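PDB 6PFQ: uncharacterized protein YLR132C from Kluyveromyces marxianus, which probably acts as an exoribonuclease of the 2H phosphodiesterase superfamily, the Usb1 enzyme thought to trim the 3' end of U6 snRNA. Local coordinates for residues A[31-36]-A[185-190]; A[102-107]-A[177-182]. One frame throughout, in Å; residues are numbered along the deposited sequence.

Contact 1 (A[31-36]-A[185-190]); sequences KGVNAV and TEASDR. With GOL (glycerol), chain F.
V36 lays its two methyls over the last turn of the helix that ends at E186: CG2 sits 3.5 Å from the backbone O of E186 and also reaches CB of A187, while CG1 rests on CB of E186 at 4.0 Å. With CG1 anti to the backbone N (chi1 177°), both branches face that helix end. One turn earlier V33 does a lighter job, its CG2 meeting CB of A187 at 4.2 Å, so the alanine methyl touches two valines of helix 20-39. The carboxylate of E186 runs on past V36 and is held by H40 through OE1. A glycerol, probably from the crystallisation liquor, bridges the two segments. Its O1 takes a fairly straight bond from D189 N (3.1 Å, 166°) and gives a weak one to O of E186; its O3 gives another weak one to O of G32. A187 is the first residue to leave helical geometry. The arrangement is that of a helix C-terminus docked against the flank of a second helix, beside the antiparallel sheet that contains strand 102-106 in this 2H-superfamily protein.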
# COMPACT_ATOMS: atom_id res chain seq x y z
N LYS A 31 4.40 -10.98 -14.42
CA LYS A 31 4.77 -12.26 -15.01
C LYS A 31 6.28 -12.42 -15.00
O LYS A 31 6.80 -13.49 -14.68
CB LYS A 31 4.20 -12.40 -16.43
CG LYS A 31 4.48 -13.76 -17.00
CD LYS A 31 3.63 -14.08 -18.24
CE LYS A 31 3.74 -13.02 -19.28
NZ LYS A 31 3.01 -13.49 -20.54
N GLY A 32 6.99 -11.33 -15.26
CA GLY A 32 8.43 -11.40 -15.31
C GLY A 32 9.04 -11.63 -13.94
O GLY A 32 9.99 -12.40 -13.81
N VAL A 33 8.51 -10.96 -12.91
CA VAL A 33 8.95 -11.22 -11.54
C VAL A 33 8.71 -12.67 -11.17
O VAL A 33 9.57 -13.34 -10.60
CB VAL A 33 8.25 -10.26 -10.55
CG1 VAL A 33 8.66 -10.65 -9.10
CG2 VAL A 33 8.70 -8.84 -10.83
N ASN A 34 7.53 -13.18 -11.50
CA ASN A 34 7.22 -14.54 -11.09
C ASN A 34 8.02 -15.58 -11.87
O ASN A 34 8.35 -16.64 -11.32
CB ASN A 34 5.71 -14.78 -11.23
CG ASN A 34 4.93 -14.09 -10.13
OD1 ASN A 34 5.45 -13.87 -9.04
ND2 ASN A 34 3.69 -13.75 -10.41
N ALA A 35 8.46 -15.27 -13.09
CA ALA A 35 9.38 -16.18 -13.77
C ALA A 35 10.69 -16.30 -12.99
O ALA A 35 11.26 -17.40 -12.90
CB ALA A 35 9.67 -15.69 -15.21
N VAL A 36 11.17 -15.20 -12.43
CA VAL A 36 12.35 -15.26 -11.55
C VAL A 36 12.04 -16.05 -10.27
O VAL A 36 12.86 -16.84 -9.81
CB VAL A 36 12.86 -13.84 -11.25
CG1 VAL A 36 14.02 -13.91 -10.29
CG2 VAL A 36 13.26 -13.11 -12.55
N THR A 185 17.91 -7.70 -7.55
CA THR A 185 19.06 -7.98 -8.42
C THR A 185 18.66 -8.65 -9.73
O THR A 185 19.30 -8.40 -10.77
CB THR A 185 20.08 -8.87 -7.72
OG1 THR A 185 19.48 -10.13 -7.44
CG2 THR A 185 20.53 -8.29 -6.43
N GLU A 186 17.63 -9.49 -9.72
CA GLU A 186 17.32 -10.30 -10.89
C GLU A 186 15.97 -10.02 -11.52
O GLU A 186 15.71 -10.56 -12.60
CB GLU A 186 17.40 -11.81 -10.55
CG GLU A 186 18.82 -12.31 -10.30
CD GLU A 186 18.91 -13.83 -10.15
OE1 GLU A 186 18.03 -14.54 -10.68
OE2 GLU A 186 19.86 -14.31 -9.50
N ALA A 187 15.11 -9.21 -10.90
CA ALA A 187 13.74 -9.04 -11.41
C ALA A 187 13.34 -7.57 -11.57
O ALA A 187 12.15 -7.25 -11.57
CB ALA A 187 12.74 -9.74 -10.49
N SER A 188 14.31 -6.68 -11.78
CA SER A 188 14.09 -5.23 -11.84
C SER A 188 14.09 -4.60 -13.24
O SER A 188 13.94 -3.38 -13.34
CB SER A 188 15.18 -4.52 -11.01
OG SER A 188 14.99 -4.84 -9.65
N ASP A 189 14.29 -5.36 -14.32
CA ASP A 189 14.55 -4.71 -15.61
C ASP A 189 13.34 -3.98 -16.17
O ASP A 189 13.50 -3.10 -17.03
CB ASP A 189 15.05 -5.71 -16.67
CG ASP A 189 16.40 -6.32 -16.30
OD1 ASP A 189 17.04 -5.87 -15.33
OD2 ASP A 189 16.85 -7.25 -17.00
N ARG A 190 12.12 -4.35 -15.77
CA ARG A 190 10.96 -3.65 -16.28
C ARG A 190 10.48 -2.54 -15.34
O ARG A 190 9.42 -1.96 -15.57
CB ARG A 190 9.79 -4.61 -16.55
CG ARG A 190 10.13 -5.96 -17.25
CD ARG A 190 10.18 -5.81 -18.81
NE ARG A 190 11.35 -5.07 -19.31
CZ ARG A 190 12.57 -5.60 -19.47
NH1 ARG A 190 12.81 -6.87 -19.14
NH2 ARG A 190 13.56 -4.88 -19.96
C1 GOL F . 13.33 -8.46 -15.46
O1 GOL F . 14.40 -8.46 -14.57
C2 GOL F . 12.47 -9.71 -15.19
O2 GOL F . 11.20 -9.49 -15.67
C3 GOL F . 13.17 -10.87 -15.98
O3 GOL F . 12.17 -11.83 -16.25

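Contact 2 (A[102-107]-A[177-182]); sequences WLVYEN and DSLRNL
Strand 102-106 packs against helix 169-186 in the helix-on-sheet layer of one lobe of the 2H fold, and V104 with R180 carries the join. R180 grips V104 O with two nitrogens: NH2 at 2.9 Å comes nearly along the carbonyl axis, whereas NE at 3.0 Å arrives tilted 19° from the carbonyl plane. The oxygen lies in the guanidinium plane, at its edge. Extended from CG to NE, the arginine chain crosses the valine at a slant, and its CG touches V104 CB at 3.7 Å. At another part of the same edge NH1 forms a salt bridge to D177 OD1 (3.0 Å), one helical turn back, which helps fix the rotation of the group. The V104 side chain points toward the helix, where it also touches L176, and CG1 meets L179 CD2 at 4.4 Å. On the other side of the strand Y105 stacks on H154, a UMP-binding residue. Replacing R180 by a leucine would probably leave V104 O without its two donors and D177 without its charge partner. Two residues back along the strand, a water donates to W102 O at 2.8 Å and to R180 O at 3.0 Å, tying the backbones of strand and helix together.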
# COMPACT_ATOMS: atom_id res chain seq x y z
N TRP A 102 12.19 -2.43 -6.25
CA TRP A 102 11.23 -3.27 -5.55
C TRP A 102 11.48 -3.26 -4.06
O TRP A 102 12.63 -3.31 -3.61
CB TRP A 102 11.33 -4.72 -6.02
CG TRP A 102 10.85 -4.99 -7.38
CD1 TRP A 102 11.59 -5.58 -8.39
CD2 TRP A 102 9.53 -4.75 -7.93
NE1 TRP A 102 10.81 -5.71 -9.49
CE2 TRP A 102 9.55 -5.20 -9.26
CE3 TRP A 102 8.34 -4.18 -7.43
CZ2 TRP A 102 8.43 -5.12 -10.10
CZ3 TRP A 102 7.21 -4.12 -8.26
CH2 TRP A 102 7.27 -4.60 -9.59
N LEU A 103 10.38 -3.24 -3.29
CA LEU A 103 10.40 -3.42 -1.85
C LEU A 103 9.51 -4.62 -1.52
O LEU A 103 8.61 -4.96 -2.27
CB LEU A 103 9.86 -2.19 -1.15
CG LEU A 103 10.49 -0.86 -1.62
CD1 LEU A 103 9.76 0.29 -0.98
CD2 LEU A 103 11.95 -0.82 -1.18
N VAL A 104 9.78 -5.27 -0.39
CA VAL A 104 8.87 -6.32 0.08
C VAL A 104 8.48 -5.98 1.51
O VAL A 104 9.36 -5.81 2.37
CB VAL A 104 9.47 -7.74 0.01
CG1 VAL A 104 8.38 -8.75 0.46
CG2 VAL A 104 9.93 -8.07 -1.46
N TYR A 105 7.18 -5.75 1.72
CA TYR A 105 6.62 -5.44 3.04
C TYR A 105 5.78 -6.61 3.54
O TYR A 105 4.98 -7.15 2.80
CB TYR A 105 5.70 -4.22 2.97
CG TYR A 105 6.43 -2.89 2.81
CD1 TYR A 105 7.11 -2.32 3.88
CD2 TYR A 105 6.43 -2.21 1.59
CE1 TYR A 105 7.76 -1.08 3.75
CE2 TYR A 105 7.07 -0.98 1.45
CZ TYR A 105 7.74 -0.43 2.52
OH TYR A 105 8.37 0.77 2.39
N GLU A 106 5.92 -6.94 4.83
CA GLU A 106 5.10 -7.98 5.45
C GLU A 106 3.86 -7.39 6.09
O GLU A 106 3.87 -6.23 6.55
CB GLU A 106 5.92 -8.71 6.50
CG GLU A 106 6.94 -9.57 5.89
CD GLU A 106 7.62 -10.42 6.93
OE1 GLU A 106 7.97 -9.88 8.00
OE2 GLU A 106 7.80 -11.62 6.67
N ASN A 107 2.78 -8.17 6.12
CA ASN A 107 1.59 -7.76 6.86
C ASN A 107 1.79 -8.05 8.35
O ASN A 107 2.87 -8.48 8.78
CB ASN A 107 0.33 -8.41 6.30
CG ASN A 107 0.32 -9.93 6.47
OD1 ASN A 107 1.35 -10.54 6.68
ND2 ASN A 107 -0.87 -10.54 6.38
N ASP A 177 14.86 -11.37 3.57
CA ASP A 177 15.93 -10.51 3.07
C ASP A 177 16.56 -11.05 1.79
O ASP A 177 16.91 -10.28 0.89
CB ASP A 177 16.97 -10.32 4.17
CG ASP A 177 16.46 -9.36 5.27
OD1 ASP A 177 15.67 -8.44 4.96
OD2 ASP A 177 16.84 -9.54 6.44
N SER A 178 16.67 -12.36 1.64
CA SER A 178 17.18 -12.85 0.36
C SER A 178 16.12 -12.74 -0.73
O SER A 178 16.46 -12.59 -1.91
CB SER A 178 17.69 -14.29 0.48
OG SER A 178 16.69 -15.21 0.83
N LEU A 179 14.83 -12.77 -0.39
CA LEU A 179 13.82 -12.49 -1.41
C LEU A 179 13.91 -11.03 -1.86
O LEU A 179 13.84 -10.74 -3.07
CB LEU A 179 12.41 -12.79 -0.86
CG LEU A 179 11.21 -12.35 -1.72
CD1 LEU A 179 11.21 -13.01 -3.11
CD2 LEU A 179 9.87 -12.61 -0.95
N ARG A 180 14.05 -10.10 -0.91
CA ARG A 180 14.22 -8.70 -1.26
C ARG A 180 15.44 -8.51 -2.16
O ARG A 180 15.38 -7.79 -3.17
CB ARG A 180 14.39 -7.87 0.01
CG ARG A 180 13.07 -7.73 0.80
CD ARG A 180 13.38 -7.25 2.22
NE ARG A 180 12.17 -6.77 2.89
CZ ARG A 180 12.08 -6.59 4.20
NH1 ARG A 180 13.14 -6.91 4.97
NH2 ARG A 180 10.94 -6.13 4.74
N ASN A 181 16.55 -9.17 -1.83
CA ASN A 181 17.73 -9.05 -2.68
C ASN A 181 17.50 -9.67 -4.05
O ASN A 181 18.00 -9.16 -5.05
CB ASN A 181 18.96 -9.71 -2.02
CG ASN A 181 20.19 -9.71 -2.95
OD1 ASN A 181 20.78 -8.67 -3.18
ND2 ASN A 181 20.53 -10.86 -3.51
N LEU A 182 16.79 -10.79 -4.09
CA LEU A 182 16.57 -11.48 -5.36
C LEU A 182 15.74 -10.63 -6.33
O LEU A 182 16.11 -10.48 -7.50
CB LEU A 182 15.92 -12.84 -5.11
CG LEU A 182 15.56 -13.61 -6.36
CD1 LEU A 182 16.82 -13.93 -7.19
CD2 LEU A 182 14.74 -14.88 -6.00
O HOH W 1 13.38 -5.74 -2.41

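How the contacts relate
Both contacts draw on helix 169-186: contact 2 uses its middle, contact 1 its C-terminal end and the turn that follows. Their centres lie 13 Å apart on the same side of the chain's centre. Along the chain, 102-107 and 177-182 are nested inside the loop closed by 31-36 and 185-190. W102 joins them, its indole NE1 reaching A187 O at 2.9 Å in a probable hydrogen bond while CZ2 packs on CG2 of V33. Helix 169-186 is thus held to helix 20-39 at its end and to strand 102-106 farther back, and 102-106 belongs to the same sheet as the strand with H154 and S156, to which it is linked through 112-119.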